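Local coordinates for protein soluble inorganic pyrophosphatase (Toxoplasma gondii, PDB 5WRT) that probably hydrolyses inorganic diphosphate to orthophosphate with the help of magnesium ions, acting as a type I pyrophosphatase, at residues H113-G118 with G150-W155; W100-E105 with H225-R230; P54-R59 with T88-Y93; V124-E129 with L158-G163. One frame throughout, in Å; residues are numbered along the deposited sequence.

Interaction 1. Residues H113-G118 with G150-W155; sequences HARGDG and GGELDW. With MG (magnesium ion), chain C.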
loop_
_atom_site.group_PDB
_atom_site.type_symbol
_atom_site.label_atom_id
_atom_site.label_comp_id
_atom_site.label_asym_id
_atom_site.label_seq_id
_atom_site.Cartn_x
_atom_site.Cartn_y
_atom_site.Cartn_z
ATOM N N HIS A 113 -16.634 9.675 -17.209
ATOM C CA HIS A 113 -16.403 10.808 -18.106
ATOM C C HIS A 113 -15.193 11.647 -17.689
ATOM O O HIS A 113 -15.090 12.819 -18.066
ATOM C CB HIS A 113 -17.655 11.690 -18.200
ATOM C CG HIS A 113 -18.847 10.987 -18.776
ATOM N ND1 HIS A 113 -18.847 10.434 -20.038
ATOM C CD2 HIS A 113 -20.070 10.734 -18.254
ATOM C CE1 HIS A 113 -20.021 9.877 -20.272
ATOM N NE2 HIS A 113 -20.782 10.046 -19.206
ATOM N N ALA A 114 -14.278 11.064 -16.914
ATOM C CA ALA A 114 -13.091 11.769 -16.448
ATOM C C ALA A 114 -12.191 12.174 -17.612
ATOM O O ALA A 114 -12.215 11.572 -18.690
ATOM C CB ALA A 114 -12.307 10.899 -15.466
ATOM N N ARG A 115 -11.401 13.221 -17.393
ATOM C CA ARG A 115 -10.533 13.743 -18.434
ATOM C C ARG A 115 -9.090 13.305 -18.197
ATOM O O ARG A 115 -8.740 12.757 -17.153
ATOM C CB ARG A 115 -10.618 15.272 -18.506
ATOM C CG ARG A 115 -9.768 15.963 -17.456
ATOM C CD ARG A 115 -10.535 16.335 -16.192
ATOM N NE ARG A 115 -9.671 17.055 -15.254
ATOM C CZ ARG A 115 -10.053 17.518 -14.067
ATOM N NH1 ARG A 115 -11.297 17.337 -13.642
ATOM N NH2 ARG A 115 -9.179 18.151 -13.293
ATOM N N GLY A 116 -8.249 13.559 -19.203
ATOM C CA GLY A 116 -6.849 13.179 -19.114
ATOM C C GLY A 116 -6.128 13.881 -17.977
ATOM O O GLY A 116 -6.454 15.006 -17.598
ATOM N N ASP A 117 -5.130 13.180 -17.406
ATOM C CA ASP A 117 -4.351 13.717 -16.283
ATOM C C ASP A 117 -3.395 14.825 -16.699
ATOM O O ASP A 117 -2.823 15.487 -15.824
ATOM C CB ASP A 117 -3.548 12.590 -15.590
ATOM C CG ASP A 117 -2.251 12.175 -16.342
ATOM O OD1 ASP A 117 -1.426 11.432 -15.767
ATOM O OD2 ASP A 117 -1.995 12.659 -17.471
ATOM N N GLY A 118 -3.173 15.024 -17.994
ATOM C CA GLY A 118 -2.287 16.058 -18.459
ATOM C C GLY A 118 -0.811 15.715 -18.442
ATOM O O GLY A 118 0.005 16.564 -18.829
ATOM N N GLY A 150 -9.665 12.436 -8.483
ATOM C CA GLY A 150 -10.388 13.695 -8.486
ATOM C C GLY A 150 -10.832 14.151 -9.859
ATOM O O GLY A 150 -10.404 15.208 -10.335
ATOM N N GLY A 151 -11.686 13.363 -10.510
ATOM C CA GLY A 151 -12.183 13.708 -11.824
ATOM C C GLY A 151 -11.185 13.573 -12.952
ATOM O O GLY A 151 -11.551 13.818 -14.108
ATOM N N GLU A 152 -9.941 13.200 -12.665
ATOM C CA GLU A 152 -8.932 12.983 -13.692
ATOM C C GLU A 152 -8.743 11.489 -13.906
ATOM O O GLU A 152 -8.586 10.732 -12.942
ATOM C CB GLU A 152 -7.594 13.622 -13.310
ATOM C CG GLU A 152 -7.574 15.140 -13.317
ATOM C CD GLU A 152 -6.159 15.695 -13.346
ATOM O OE1 GLU A 152 -5.264 15.086 -12.720
ATOM O OE2 GLU A 152 -5.938 16.733 -14.004
ATOM N N LEU A 153 -8.762 11.071 -15.168
ATOM C CA LEU A 153 -8.445 9.694 -15.523
ATOM C C LEU A 153 -6.933 9.507 -15.484
ATOM O O LEU A 153 -6.202 10.152 -16.244
ATOM C CB LEU A 153 -9.009 9.359 -16.901
ATOM C CG LEU A 153 -8.665 7.995 -17.503
ATOM C CD1 LEU A 153 -8.997 6.869 -16.534
ATOM C CD2 LEU A 153 -9.410 7.810 -18.816
ATOM N N ASP A 154 -6.461 8.633 -14.600
ATOM C CA ASP A 154 -5.031 8.425 -14.379
ATOM C C ASP A 154 -4.731 6.942 -14.573
ATOM O O ASP A 154 -4.677 6.171 -13.612
ATOM C CB ASP A 154 -4.628 8.925 -12.980
ATOM C CG ASP A 154 -3.137 8.834 -12.731
ATOM O OD1 ASP A 154 -2.373 8.663 -13.703
ATOM O OD2 ASP A 154 -2.726 8.940 -11.559
ATOM N N TRP A 155 -4.541 6.550 -15.833
ATOM C CA TRP A 155 -4.241 5.161 -16.156
ATOM C C TRP A 155 -2.946 4.716 -15.493
ATOM O O TRP A 155 -1.971 5.469 -15.419
ATOM C CB TRP A 155 -4.115 4.974 -17.668
ATOM C CG TRP A 155 -5.391 5.046 -18.439
ATOM C CD1 TRP A 155 -5.845 6.103 -19.167
ATOM C CD2 TRP A 155 -6.368 4.008 -18.585
ATOM N NE1 TRP A 155 -7.048 5.794 -19.752
ATOM C CE2 TRP A 155 -7.393 4.514 -19.409
ATOM C CE3 TRP A 155 -6.479 2.702 -18.096
ATOM C CZ2 TRP A 155 -8.514 3.761 -19.755
ATOM C CZ3 TRP A 155 -7.593 1.956 -18.442
ATOM C CH2 TRP A 155 -8.595 2.489 -19.261
HETATM MG MG MG C . -1.074 9.522 -14.954
HETATM O O HOH W 1 -1.674 7.895 -16.528
HETATM O O HOH W 2 -0.529 10.839 -13.421
HETATM O O HOH W 3 0.320 10.167 -16.556
#
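R115 and E152 face each other on two parallel strand beginnings, their CA atoms 5.1 Å apart. The backbone evidence is one firm bond, L153 N to R115 O at 2.6 Å, and one weak bond from R115 N to G151 O. One residue earlier, A114 points its methyl at the other segment, CB lying 3.3 Å from G151 O and against the CB of L153.

The R115 side chain can be followed outward from CB. CG stands between the backbone N and the carbonyl carbon (chi1 81°), and a bend at chi2 folds the chain back over the other strand. CD then rests 3.4 Å from G151 O, NE and CZ pass over CG of E152, which covers one face of the guanidinium, and NH1 lies 3.6 Å from G151 O. NH2 ends in a long salt bridge to E152 OE2 at 3.6 Å; with the planes 79° apart, this is consistent with a loose charge pairing.

Two residues further on in each segment, D117 and D154 carry the magnesium site of the pyrophosphatase fold. Their OD1 atoms bind the ion at 2.1 Å (D117) and 2.0 Å (D154), and D122 and three waters complete its shell. One of those waters also donates to W155 O. The second carboxylate oxygens are held separately, D117 OD2 by D119 N and D154 OD2 by a salt bridge to K156.

Interaction 2. Residues W100-E105 with H225-R230; sequences WEDPRE and HEHYLR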
loop_
_atom_site.group_PDB
_atom_site.type_symbol
_atom_site.label_atom_id
_atom_site.label_comp_id
_atom_site.label_asym_id
_atom_site.label_seq_id
_atom_site.Cartn_x
_atom_site.Cartn_y
_atom_site.Cartn_z
ATOM N N TRP A 100 1.062 11.733 -24.048
ATOM C CA TRP A 100 0.487 12.845 -23.302
ATOM C C TRP A 100 -0.987 12.549 -23.099
ATOM O O TRP A 100 -1.717 12.346 -24.073
ATOM C CB TRP A 100 0.675 14.172 -24.037
ATOM C CG TRP A 100 0.149 15.355 -23.276
ATOM C CD1 TRP A 100 0.418 15.683 -21.979
ATOM C CD2 TRP A 100 -0.739 16.366 -23.768
ATOM N NE1 TRP A 100 -0.245 16.836 -21.634
ATOM C CE2 TRP A 100 -0.963 17.275 -22.714
ATOM C CE3 TRP A 100 -1.366 16.591 -24.997
ATOM C CZ2 TRP A 100 -1.786 18.391 -22.853
ATOM C CZ3 TRP A 100 -2.178 17.701 -25.135
ATOM C CH2 TRP A 100 -2.385 18.585 -24.068
ATOM N N GLU A 101 -1.423 12.507 -21.842
ATOM C CA GLU A 101 -2.832 12.269 -21.545
ATOM C C GLU A 101 -3.562 13.604 -21.646
ATOM O O GLU A 101 -3.855 14.279 -20.656
ATOM C CB GLU A 101 -3.006 11.604 -20.188
ATOM C CG GLU A 101 -2.585 10.145 -20.199
ATOM C CD GLU A 101 -3.684 9.236 -20.712
ATOM O OE1 GLU A 101 -4.576 8.857 -19.923
ATOM O OE2 GLU A 101 -3.660 8.911 -21.919
ATOM N N ASP A 102 -3.837 13.984 -22.888
ATOM C CA ASP A 102 -4.478 15.238 -23.241
ATOM C C ASP A 102 -5.767 15.419 -22.443
ATOM O O ASP A 102 -6.697 14.611 -22.593
ATOM C CB ASP A 102 -4.789 15.247 -24.738
ATOM C CG ASP A 102 -5.165 16.625 -25.263
ATOM O OD1 ASP A 102 -5.088 16.832 -26.494
ATOM O OD2 ASP A 102 -5.534 17.502 -24.456
ATOM N N PRO A 103 -5.861 16.442 -21.584
ATOM C CA PRO A 103 -7.153 16.740 -20.956
ATOM C C PRO A 103 -8.123 17.205 -22.026
ATOM O O PRO A 103 -7.844 17.041 -23.218
ATOM C CB PRO A 103 -6.824 17.854 -19.950
ATOM C CG PRO A 103 -5.325 17.839 -19.816
ATOM C CD PRO A 103 -4.808 17.369 -21.140
ATOM N N ARG A 104 -9.272 17.749 -21.644
ATOM C CA ARG A 104 -10.195 18.283 -22.641
ATOM C C ARG A 104 -10.717 17.214 -23.598
ATOM O O ARG A 104 -11.540 17.506 -24.472
ATOM C CB ARG A 104 -9.523 19.403 -23.431
ATOM N N GLU A 105 -10.233 15.981 -23.463
ATOM C CA GLU A 105 -10.684 14.885 -24.298
ATOM C C GLU A 105 -11.499 13.991 -23.388
ATOM O O GLU A 105 -10.949 13.421 -22.435
ATOM C CB GLU A 105 -9.510 14.117 -24.908
ATOM C CG GLU A 105 -8.714 14.897 -25.955
ATOM C CD GLU A 105 -9.168 14.625 -27.383
ATOM O OE1 GLU A 105 -8.711 15.346 -28.298
ATOM O OE2 GLU A 105 -9.975 13.693 -27.594
ATOM N N HIS A 225 -0.179 8.311 -27.309
ATOM C CA HIS A 225 0.867 8.601 -28.282
ATOM C C HIS A 225 0.371 9.578 -29.339
ATOM O O HIS A 225 1.103 10.487 -29.750
ATOM C CB HIS A 225 1.353 7.300 -28.922
ATOM C CG HIS A 225 2.530 7.469 -29.832
ATOM N ND1 HIS A 225 3.670 8.148 -29.458
ATOM C CD2 HIS A 225 2.754 7.026 -31.092
ATOM C CE1 HIS A 225 4.539 8.128 -30.452
ATOM N NE2 HIS A 225 4.009 7.452 -31.456
ATOM N N GLU A 226 -0.877 9.413 -29.786
ATOM C CA GLU A 226 -1.425 10.298 -30.809
ATOM C C GLU A 226 -1.685 11.694 -30.256
ATOM O O GLU A 226 -1.517 12.689 -30.971
ATOM C CB GLU A 226 -2.709 9.703 -31.385
ATOM C CG GLU A 226 -2.485 8.484 -32.265
ATOM N N HIS A 227 -2.115 11.790 -28.994
ATOM C CA HIS A 227 -2.243 13.095 -28.351
ATOM C C HIS A 227 -0.922 13.854 -28.381
ATOM O O HIS A 227 -0.887 15.052 -28.686
ATOM C CB HIS A 227 -2.715 12.935 -26.906
ATOM C CG HIS A 227 -4.127 12.460 -26.765
ATOM N ND1 HIS A 227 -5.142 12.875 -27.601
ATOM C CD2 HIS A 227 -4.695 11.617 -25.871
ATOM C CE1 HIS A 227 -6.274 12.302 -27.232
ATOM N NE2 HIS A 227 -6.031 11.533 -26.185
ATOM N N TYR A 228 0.178 13.170 -28.059
ATOM C CA TYR A 228 1.489 13.810 -28.090
ATOM C C TYR A 228 1.857 14.234 -29.506
ATOM O O TYR A 228 2.269 15.377 -29.740
ATOM C CB TYR A 228 2.550 12.869 -27.516
ATOM C CG TYR A 228 3.956 13.426 -27.598
ATOM C CD1 TYR A 228 4.443 14.263 -26.606
ATOM C CD2 TYR A 228 4.786 13.130 -28.672
ATOM C CE1 TYR A 228 5.719 14.783 -26.672
ATOM C CE2 TYR A 228 6.065 13.649 -28.748
ATOM C CZ TYR A 228 6.526 14.475 -27.745
ATOM O OH TYR A 228 7.796 14.998 -27.808
ATOM N N LEU A 229 1.724 13.314 -30.466
ATOM C CA LEU A 229 2.090 13.606 -31.848
ATOM C C LEU A 229 1.273 14.762 -32.415
ATOM O O LEU A 229 1.782 15.554 -33.217
ATOM C CB LEU A 229 1.921 12.355 -32.709
ATOM C CG LEU A 229 2.919 11.229 -32.434
ATOM C CD1 LEU A 229 2.655 10.041 -33.349
ATOM C CD2 LEU A 229 4.349 11.731 -32.588
ATOM N N ARG A 230 0.002 14.870 -32.018
ATOM C CA ARG A 230 -0.826 15.973 -32.498
ATOM C C ARG A 230 -0.271 17.320 -32.051
ATOM O O ARG A 230 -0.417 18.318 -32.766
ATOM C CB ARG A 230 -2.266 15.796 -32.019
ATOM C CG ARG A 230 -3.247 16.791 -32.624
ATOM C CD ARG A 230 -3.205 16.734 -34.147
ATOM N NE ARG A 230 -3.964 17.818 -34.767
ATOM C CZ ARG A 230 -3.498 19.051 -34.951
ATOM N NH1 ARG A 230 -2.272 19.369 -34.555
ATOM N NH2 ARG A 230 -4.262 19.969 -35.527
#
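The H227 ring and D102 make a CH-pi contact: CB of D102 sits over one face, 3.7 Å from the ring centroid and 19° off the normal. The D102 carboxylate stands nearly perpendicular to the ring, at 83°. H227 CG is anti to its carbonyl carbon, beside the backbone N, which puts the ring by D102. E105 adds van der Waals contact at the far end of the same imidazole, its CD 3.7 Å from H227 CE1, with the carboxylate inclined 45° to the ring.

Backbone polar atoms meet carbon here as well. W100 O lies 3.1 Å from CB of H227 and near the plane of that ring, at its edge. The contact thus sets helix 214-232 against the loop that joins strands 92-95 and 115-125, at the surface of the pyrophosphatase domain.

An apolar contact is made by W100, whose CB meets CB of Y228 at 4.2 Å. The polar ends of both residues are used beyond the contact: W100 NE1 bonds to G118 O, and Y228 OH to H31.

Interaction 3. Residues P54-R59 with T88-Y93; sequences PKNTRR and TLYWNY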
loop_
_atom_site.group_PDB
_atom_site.type_symbol
_atom_site.label_atom_id
_atom_site.label_comp_id
_atom_site.label_asym_id
_atom_site.label_seq_id
_atom_site.Cartn_x
_atom_site.Cartn_y
_atom_site.Cartn_z
ATOM N N PRO A 54 12.242 3.883 -8.817
ATOM C CA PRO A 54 12.651 2.477 -8.759
ATOM C C PRO A 54 11.811 1.680 -7.777
ATOM O O PRO A 54 11.242 2.218 -6.824
ATOM C CB PRO A 54 14.109 2.547 -8.291
ATOM C CG PRO A 54 14.544 3.931 -8.595
ATOM C CD PRO A 54 13.328 4.784 -8.405
ATOM N N LYS A 55 11.736 0.378 -8.040
ATOM C CA LYS A 55 11.113 -0.566 -7.125
ATOM C C LYS A 55 11.667 -0.394 -5.715
ATOM O O LYS A 55 12.882 -0.289 -5.520
ATOM C CB LYS A 55 11.355 -1.990 -7.631
ATOM C CG LYS A 55 10.935 -3.110 -6.693
ATOM C CD LYS A 55 11.396 -4.458 -7.246
ATOM C CE LYS A 55 10.535 -5.607 -6.742
ATOM N NZ LYS A 55 9.226 -5.683 -7.457
ATOM N N ASN A 56 10.758 -0.329 -4.739
ATOM C CA ASN A 56 11.081 -0.268 -3.312
ATOM C C ASN A 56 11.664 1.083 -2.893
ATOM O O ASN A 56 12.523 1.146 -2.012
ATOM C CB ASN A 56 12.021 -1.407 -2.899
ATOM C CG ASN A 56 11.307 -2.741 -2.806
ATOM O OD1 ASN A 56 10.103 -2.795 -2.557
ATOM N ND2 ASN A 56 12.045 -3.825 -3.011
ATOM N N THR A 57 11.215 2.171 -3.517
ATOM C CA THR A 57 11.549 3.521 -3.084
ATOM C C THR A 57 10.267 4.339 -2.988
ATOM O O THR A 57 9.190 3.895 -3.395
ATOM C CB THR A 57 12.545 4.211 -4.031
ATOM O OG1 THR A 57 11.924 4.445 -5.301
ATOM C CG2 THR A 57 13.796 3.360 -4.220
ATOM N N ARG A 58 10.383 5.550 -2.439
ATOM C CA ARG A 58 9.202 6.375 -2.228
ATOM C C ARG A 58 9.399 7.848 -2.566
ATOM O O ARG A 58 8.451 8.622 -2.409
ATOM C CB ARG A 58 8.676 6.232 -0.788
ATOM C CG ARG A 58 9.546 6.783 0.314
ATOM C CD ARG A 58 8.726 6.836 1.593
ATOM N NE ARG A 58 9.510 7.238 2.755
ATOM C CZ ARG A 58 9.660 6.491 3.845
ATOM N NH1 ARG A 58 9.075 5.303 3.920
ATOM N NH2 ARG A 58 10.389 6.934 4.859
ATOM N N ARG A 59 10.585 8.267 -3.000
ATOM C CA ARG A 59 10.754 9.646 -3.436
ATOM C C ARG A 59 10.039 9.857 -4.765
ATOM O O ARG A 59 10.151 9.042 -5.685
ATOM C CB ARG A 59 12.234 9.995 -3.584
ATOM C CG ARG A 59 13.019 9.994 -2.290
ATOM C CD ARG A 59 14.425 10.532 -2.508
ATOM N NE ARG A 59 15.154 10.662 -1.250
ATOM C CZ ARG A 59 15.992 9.749 -0.772
ATOM N NH1 ARG A 59 16.215 8.630 -1.451
ATOM N NH2 ARG A 59 16.609 9.954 0.385
ATOM N N THR A 88 5.972 3.318 0.390
ATOM C CA THR A 88 6.944 2.827 -0.577
ATOM C C THR A 88 6.238 2.138 -1.740
ATOM O O THR A 88 5.301 1.356 -1.549
ATOM C CB THR A 88 7.922 1.861 0.098
ATOM O OG1 THR A 88 8.700 2.568 1.073
ATOM C CG2 THR A 88 8.856 1.236 -0.921
ATOM N N LEU A 89 6.684 2.449 -2.956
ATOM C CA LEU A 89 6.192 1.775 -4.149
ATOM C C LEU A 89 6.971 0.482 -4.358
ATOM O O LEU A 89 8.205 0.488 -4.366
ATOM C CB LEU A 89 6.329 2.690 -5.366
ATOM C CG LEU A 89 5.494 2.385 -6.611
ATOM C CD1 LEU A 89 4.095 1.925 -6.240
ATOM C CD2 LEU A 89 5.428 3.621 -7.486
ATOM N N TYR A 90 6.252 -0.625 -4.531
ATOM C CA TYR A 90 6.864 -1.947 -4.573
ATOM C C TYR A 90 7.185 -2.413 -5.986
ATOM O O TYR A 90 7.501 -3.590 -6.179
ATOM C CB TYR A 90 5.954 -2.973 -3.893
ATOM C CG TYR A 90 5.505 -2.558 -2.514
ATOM C CD1 TYR A 90 6.416 -2.437 -1.474
ATOM C CD2 TYR A 90 4.167 -2.289 -2.249
ATOM C CE1 TYR A 90 6.013 -2.057 -0.212
ATOM C CE2 TYR A 90 3.752 -1.907 -0.987
ATOM C CZ TYR A 90 4.682 -1.794 0.027
ATOM O OH TYR A 90 4.282 -1.416 1.286
ATOM N N TRP A 91 7.106 -1.526 -6.974
ATOM C CA TRP A 91 7.377 -1.886 -8.357
ATOM C C TRP A 91 8.048 -0.717 -9.059
ATOM O O TRP A 91 7.849 0.443 -8.691
ATOM C CB TRP A 91 6.089 -2.282 -9.095
ATOM C CG TRP A 91 5.270 -3.297 -8.354
ATOM C CD1 TRP A 91 5.350 -4.655 -8.464
ATOM C CD2 TRP A 91 4.261 -3.034 -7.370
ATOM N NE1 TRP A 91 4.451 -5.253 -7.616
ATOM C CE2 TRP A 91 3.769 -4.280 -6.933
ATOM C CE3 TRP A 91 3.724 -1.866 -6.819
ATOM C CZ2 TRP A 91 2.764 -4.390 -5.972
ATOM C CZ3 TRP A 91 2.727 -1.979 -5.865
ATOM C CH2 TRP A 91 2.257 -3.231 -5.452
ATOM N N ASN A 92 8.862 -1.035 -10.065
ATOM C CA ASN A 92 9.434 0.005 -10.909
ATOM C C ASN A 92 8.318 0.786 -11.591
ATOM O O ASN A 92 7.358 0.208 -12.108
ATOM C CB ASN A 92 10.372 -0.604 -11.948
ATOM C CG ASN A 92 11.486 -1.413 -11.317
ATOM O OD1 ASN A 92 12.391 -0.861 -10.690
ATOM N ND2 ASN A 92 11.424 -2.730 -11.475
ATOM N N TYR A 93 8.448 2.109 -11.584
ATOM C CA TYR A 93 7.369 2.986 -12.007
ATOM C C TYR A 93 7.937 4.125 -12.835
ATOM O O TYR A 93 9.010 4.651 -12.531
ATOM C CB TYR A 93 6.616 3.527 -10.787
ATOM C CG TYR A 93 5.449 4.435 -11.097
ATOM C CD1 TYR A 93 4.242 3.916 -11.545
ATOM C CD2 TYR A 93 5.541 5.809 -10.906
ATOM C CE1 TYR A 93 3.166 4.741 -11.819
ATOM C CE2 TYR A 93 4.471 6.641 -11.174
ATOM C CZ TYR A 93 3.285 6.101 -11.630
ATOM O OH TYR A 93 2.216 6.924 -11.901
HETATM O O HOH W 4 8.798 -4.360 -10.160
#
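A type II beta turn from P54 to T57 leads into a G1 beta bulge, in which N56 and T57 both face L89. The bulge is defined by two backbone bonds: N56 N to L89 O at 2.7 Å, and L89 N to T57 O at 2.9 Å. Within the turn, T57 OG1 donates to P54 O.

K55 grips the other segment at both of its ends. Its backbone N bonds to N92 OD1 at 3.0 Å, approaching from above the amide plane (56° out of it), while N92 OD1 also accepts from L131 N. With CG anti to the backbone N (chi1 172°), the side chain runs alongside Y90 O and bends at chi4, which brings NZ to that oxygen at 3.0 Å, and weakly to G127 O. A water joins K55 NZ to N92 N, the latter bond weak.

Beside the turn, T88 CG2 packs 3.4 Å from N56 C. N56 OD1 reaches the edge of the Y90 ring, in its plane and 3.9 Å from CD1; this buried oxygen has no partner in the model. Across the dimer, T88 OG1 and Y90 OH bond to A86 and S87 of the second subunit. The arrangement is a type II turn combined with a G1 bulge, a common pairing, with N56 at positive phi in the bulge position, here beside the subunit interface.

Interaction 4. Residues V124-E129 with L158-G163; sequences VEIGSE and LAIREG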
loop_
_atom_site.group_PDB
_atom_site.type_symbol
_atom_site.label_atom_id
_atom_site.label_comp_id
_atom_site.label_asym_id
_atom_site.label_seq_id
_atom_site.Cartn_x
_atom_site.Cartn_y
_atom_site.Cartn_z
ATOM N N VAL A 124 3.543 0.803 -14.779
ATOM C CA VAL A 124 4.110 0.036 -13.676
ATOM C C VAL A 124 4.763 -1.208 -14.264
ATOM O O VAL A 124 4.112 -1.980 -14.978
ATOM C CB VAL A 124 3.041 -0.342 -12.637
ATOM C CG1 VAL A 124 3.686 -0.955 -11.410
ATOM C CG2 VAL A 124 2.215 0.876 -12.253
ATOM N N GLU A 125 6.044 -1.403 -13.965
ATOM C CA GLU A 125 6.780 -2.580 -14.406
ATOM C C GLU A 125 6.872 -3.556 -13.242
ATOM O O GLU A 125 7.309 -3.185 -12.147
ATOM C CB GLU A 125 8.175 -2.198 -14.905
ATOM C CG GLU A 125 8.841 -3.241 -15.790
ATOM C CD GLU A 125 9.480 -4.364 -14.999
ATOM O OE1 GLU A 125 10.150 -4.075 -13.984
ATOM O OE2 GLU A 125 9.316 -5.539 -15.393
ATOM N N ILE A 126 6.463 -4.802 -13.479
ATOM C CA ILE A 126 6.225 -5.752 -12.399
ATOM C C ILE A 126 7.371 -6.745 -12.240
ATOM O O ILE A 126 7.261 -7.691 -11.452
ATOM C CB ILE A 126 4.889 -6.484 -12.603
ATOM C CG1 ILE A 126 4.961 -7.393 -13.830
ATOM C CG2 ILE A 126 3.754 -5.482 -12.757
ATOM C CD1 ILE A 126 3.750 -8.282 -14.000
ATOM N N GLY A 127 8.474 -6.547 -12.956
ATOM C CA GLY A 127 9.597 -7.456 -12.869
ATOM C C GLY A 127 10.268 -7.433 -11.506
ATOM O O GLY A 127 10.050 -6.553 -10.672
ATOM N N SER A 128 11.113 -8.442 -11.283
ATOM C CA SER A 128 11.747 -8.619 -9.982
ATOM C C SER A 128 12.926 -7.676 -9.767
ATOM O O SER A 128 13.171 -7.251 -8.633
ATOM C CB SER A 128 12.207 -10.069 -9.822
ATOM O OG SER A 128 12.663 -10.316 -8.504
ATOM N N GLU A 129 13.650 -7.332 -10.829
ATOM C CA GLU A 129 14.881 -6.564 -10.706
ATOM C C GLU A 129 14.592 -5.080 -10.498
ATOM O O GLU A 129 13.705 -4.506 -11.137
ATOM C CB GLU A 129 15.745 -6.776 -11.952
ATOM C CG GLU A 129 16.686 -5.629 -12.284
ATOM C CD GLU A 129 17.861 -6.075 -13.138
ATOM O OE1 GLU A 129 18.398 -5.245 -13.903
ATOM O OE2 GLU A 129 18.232 -7.267 -13.057
ATOM N N LEU A 158 0.149 -1.711 -16.807
ATOM C CA LEU A 158 1.000 -2.750 -16.248
ATOM C C LEU A 158 1.809 -3.389 -17.368
ATOM O O LEU A 158 1.274 -3.692 -18.438
ATOM C CB LEU A 158 0.176 -3.813 -15.520
ATOM C CG LEU A 158 -1.007 -3.315 -14.686
ATOM C CD1 LEU A 158 -1.856 -4.482 -14.209
ATOM C CD2 LEU A 158 -0.533 -2.476 -13.507
ATOM N N ALA A 159 3.099 -3.597 -17.115
ATOM C CA ALA A 159 3.997 -4.076 -18.154
ATOM C C ALA A 159 5.072 -4.953 -17.533
ATOM O O ALA A 159 5.280 -4.948 -16.317
ATOM C CB ALA A 159 4.629 -2.911 -18.924
ATOM N N ILE A 160 5.756 -5.714 -18.385
ATOM C CA ILE A 160 6.840 -6.588 -17.955
ATOM C C ILE A 160 8.075 -6.284 -18.792
ATOM O O ILE A 160 7.991 -6.154 -20.019
ATOM C CB ILE A 160 6.461 -8.080 -18.049
ATOM C CG1 ILE A 160 7.643 -8.956 -17.629
ATOM C CG2 ILE A 160 5.977 -8.445 -19.447
ATOM C CD1 ILE A 160 7.939 -8.908 -16.146
ATOM N N ARG A 161 9.212 -6.155 -18.117
ATOM C CA ARG A 161 10.473 -5.819 -18.763
ATOM C C ARG A 161 10.962 -6.971 -19.635
ATOM O O ARG A 161 10.958 -8.128 -19.206
ATOM C CB ARG A 161 11.501 -5.486 -17.682
ATOM C CG ARG A 161 12.883 -5.128 -18.155
ATOM C CD ARG A 161 13.767 -4.819 -16.952
ATOM N NE ARG A 161 14.042 -6.013 -16.155
ATOM C CZ ARG A 161 15.019 -6.875 -16.415
ATOM N NH1 ARG A 161 15.822 -6.676 -17.450
ATOM N NH2 ARG A 161 15.194 -7.936 -15.639
ATOM N N GLU A 162 11.374 -6.662 -20.864
ATOM C CA GLU A 162 12.032 -7.670 -21.682
ATOM C C GLU A 162 13.362 -8.042 -21.042
ATOM O O GLU A 162 14.159 -7.168 -20.686
ATOM C CB GLU A 162 12.240 -7.178 -23.114
ATOM C CG GLU A 162 13.100 -8.123 -23.955
ATOM C CD GLU A 162 13.360 -7.611 -25.360
ATOM O OE1 GLU A 162 12.979 -8.307 -26.326
ATOM O OE2 GLU A 162 13.953 -6.521 -25.501
ATOM N N GLY A 163 13.600 -9.339 -20.891
ATOM C CA GLY A 163 14.737 -9.845 -20.161
ATOM C C GLY A 163 14.406 -10.367 -18.779
ATOM O O GLY A 163 15.205 -11.121 -18.210
HETATM O O HOH W 5 12.318 -5.653 -13.380
HETATM O O HOH W 6 13.437 -7.933 -13.955
#
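E125 starts with CG anti to its own N and then bends sharply at chi2, -81°, which swings the carboxylate across to the backbone of R161 on the neighbouring strand. There OE2 accepts R161 N at 2.8 Å, on the anti side and 30° out of the carboxylate plane. The same oxygen takes G127 N, also at 2.8 Å, from the opposite face. Two backbone donors thus fix the rotation of the group as the chain leaves the strand. OE1 is held by N92 ND2 as well.

R161 is extended as far as CD and bends at chi3, carrying its guanidinium beside E129. The two flat groups are only 18° from parallel, with E129 CD over one face. OE2 of E129 stays 4.0 Å from R161 NH2, so the charges are near but no N-H points at the oxygen. One water links E125 OE1, E129 O and R161 NE.

Before this polar end the strands pair in parallel, with A159 N to V124 O at 2.9 Å and I126 N to A159 O at 3.1 Å. The side chains of I126 and I160 cross at about a right angle, CG1 of I126 meeting CD1 of I160 at 4.1 Å. Around the pair, strand 136-149 lies against I126, A159 and I160, while I187 of helix 183-193 packs on V124, I126 and L158.

Interactions 1 and 4 share the parallel strands 115-125 and 152-161, with centres 25 Å apart on opposite sides of the chain's centre; D122, the third magnesium ligand, lies between them in sequence. Interaction 3 closes before the other interactions open along the chain and joins interaction 4 through N92 O to E125 N (2.8 Å); their centres are 13 Å apart. Interaction 2 spans the longest sequence separation, brackets interactions 1 and 4, and touches interaction 1 through W100 NE1 to G118 O, 2.8 Å. The mixed sheet carries the metal site, the loop at 100-105 ties it to helix 214-232, and interaction 3 joins it to the small antiparallel sheet at the subunit interface.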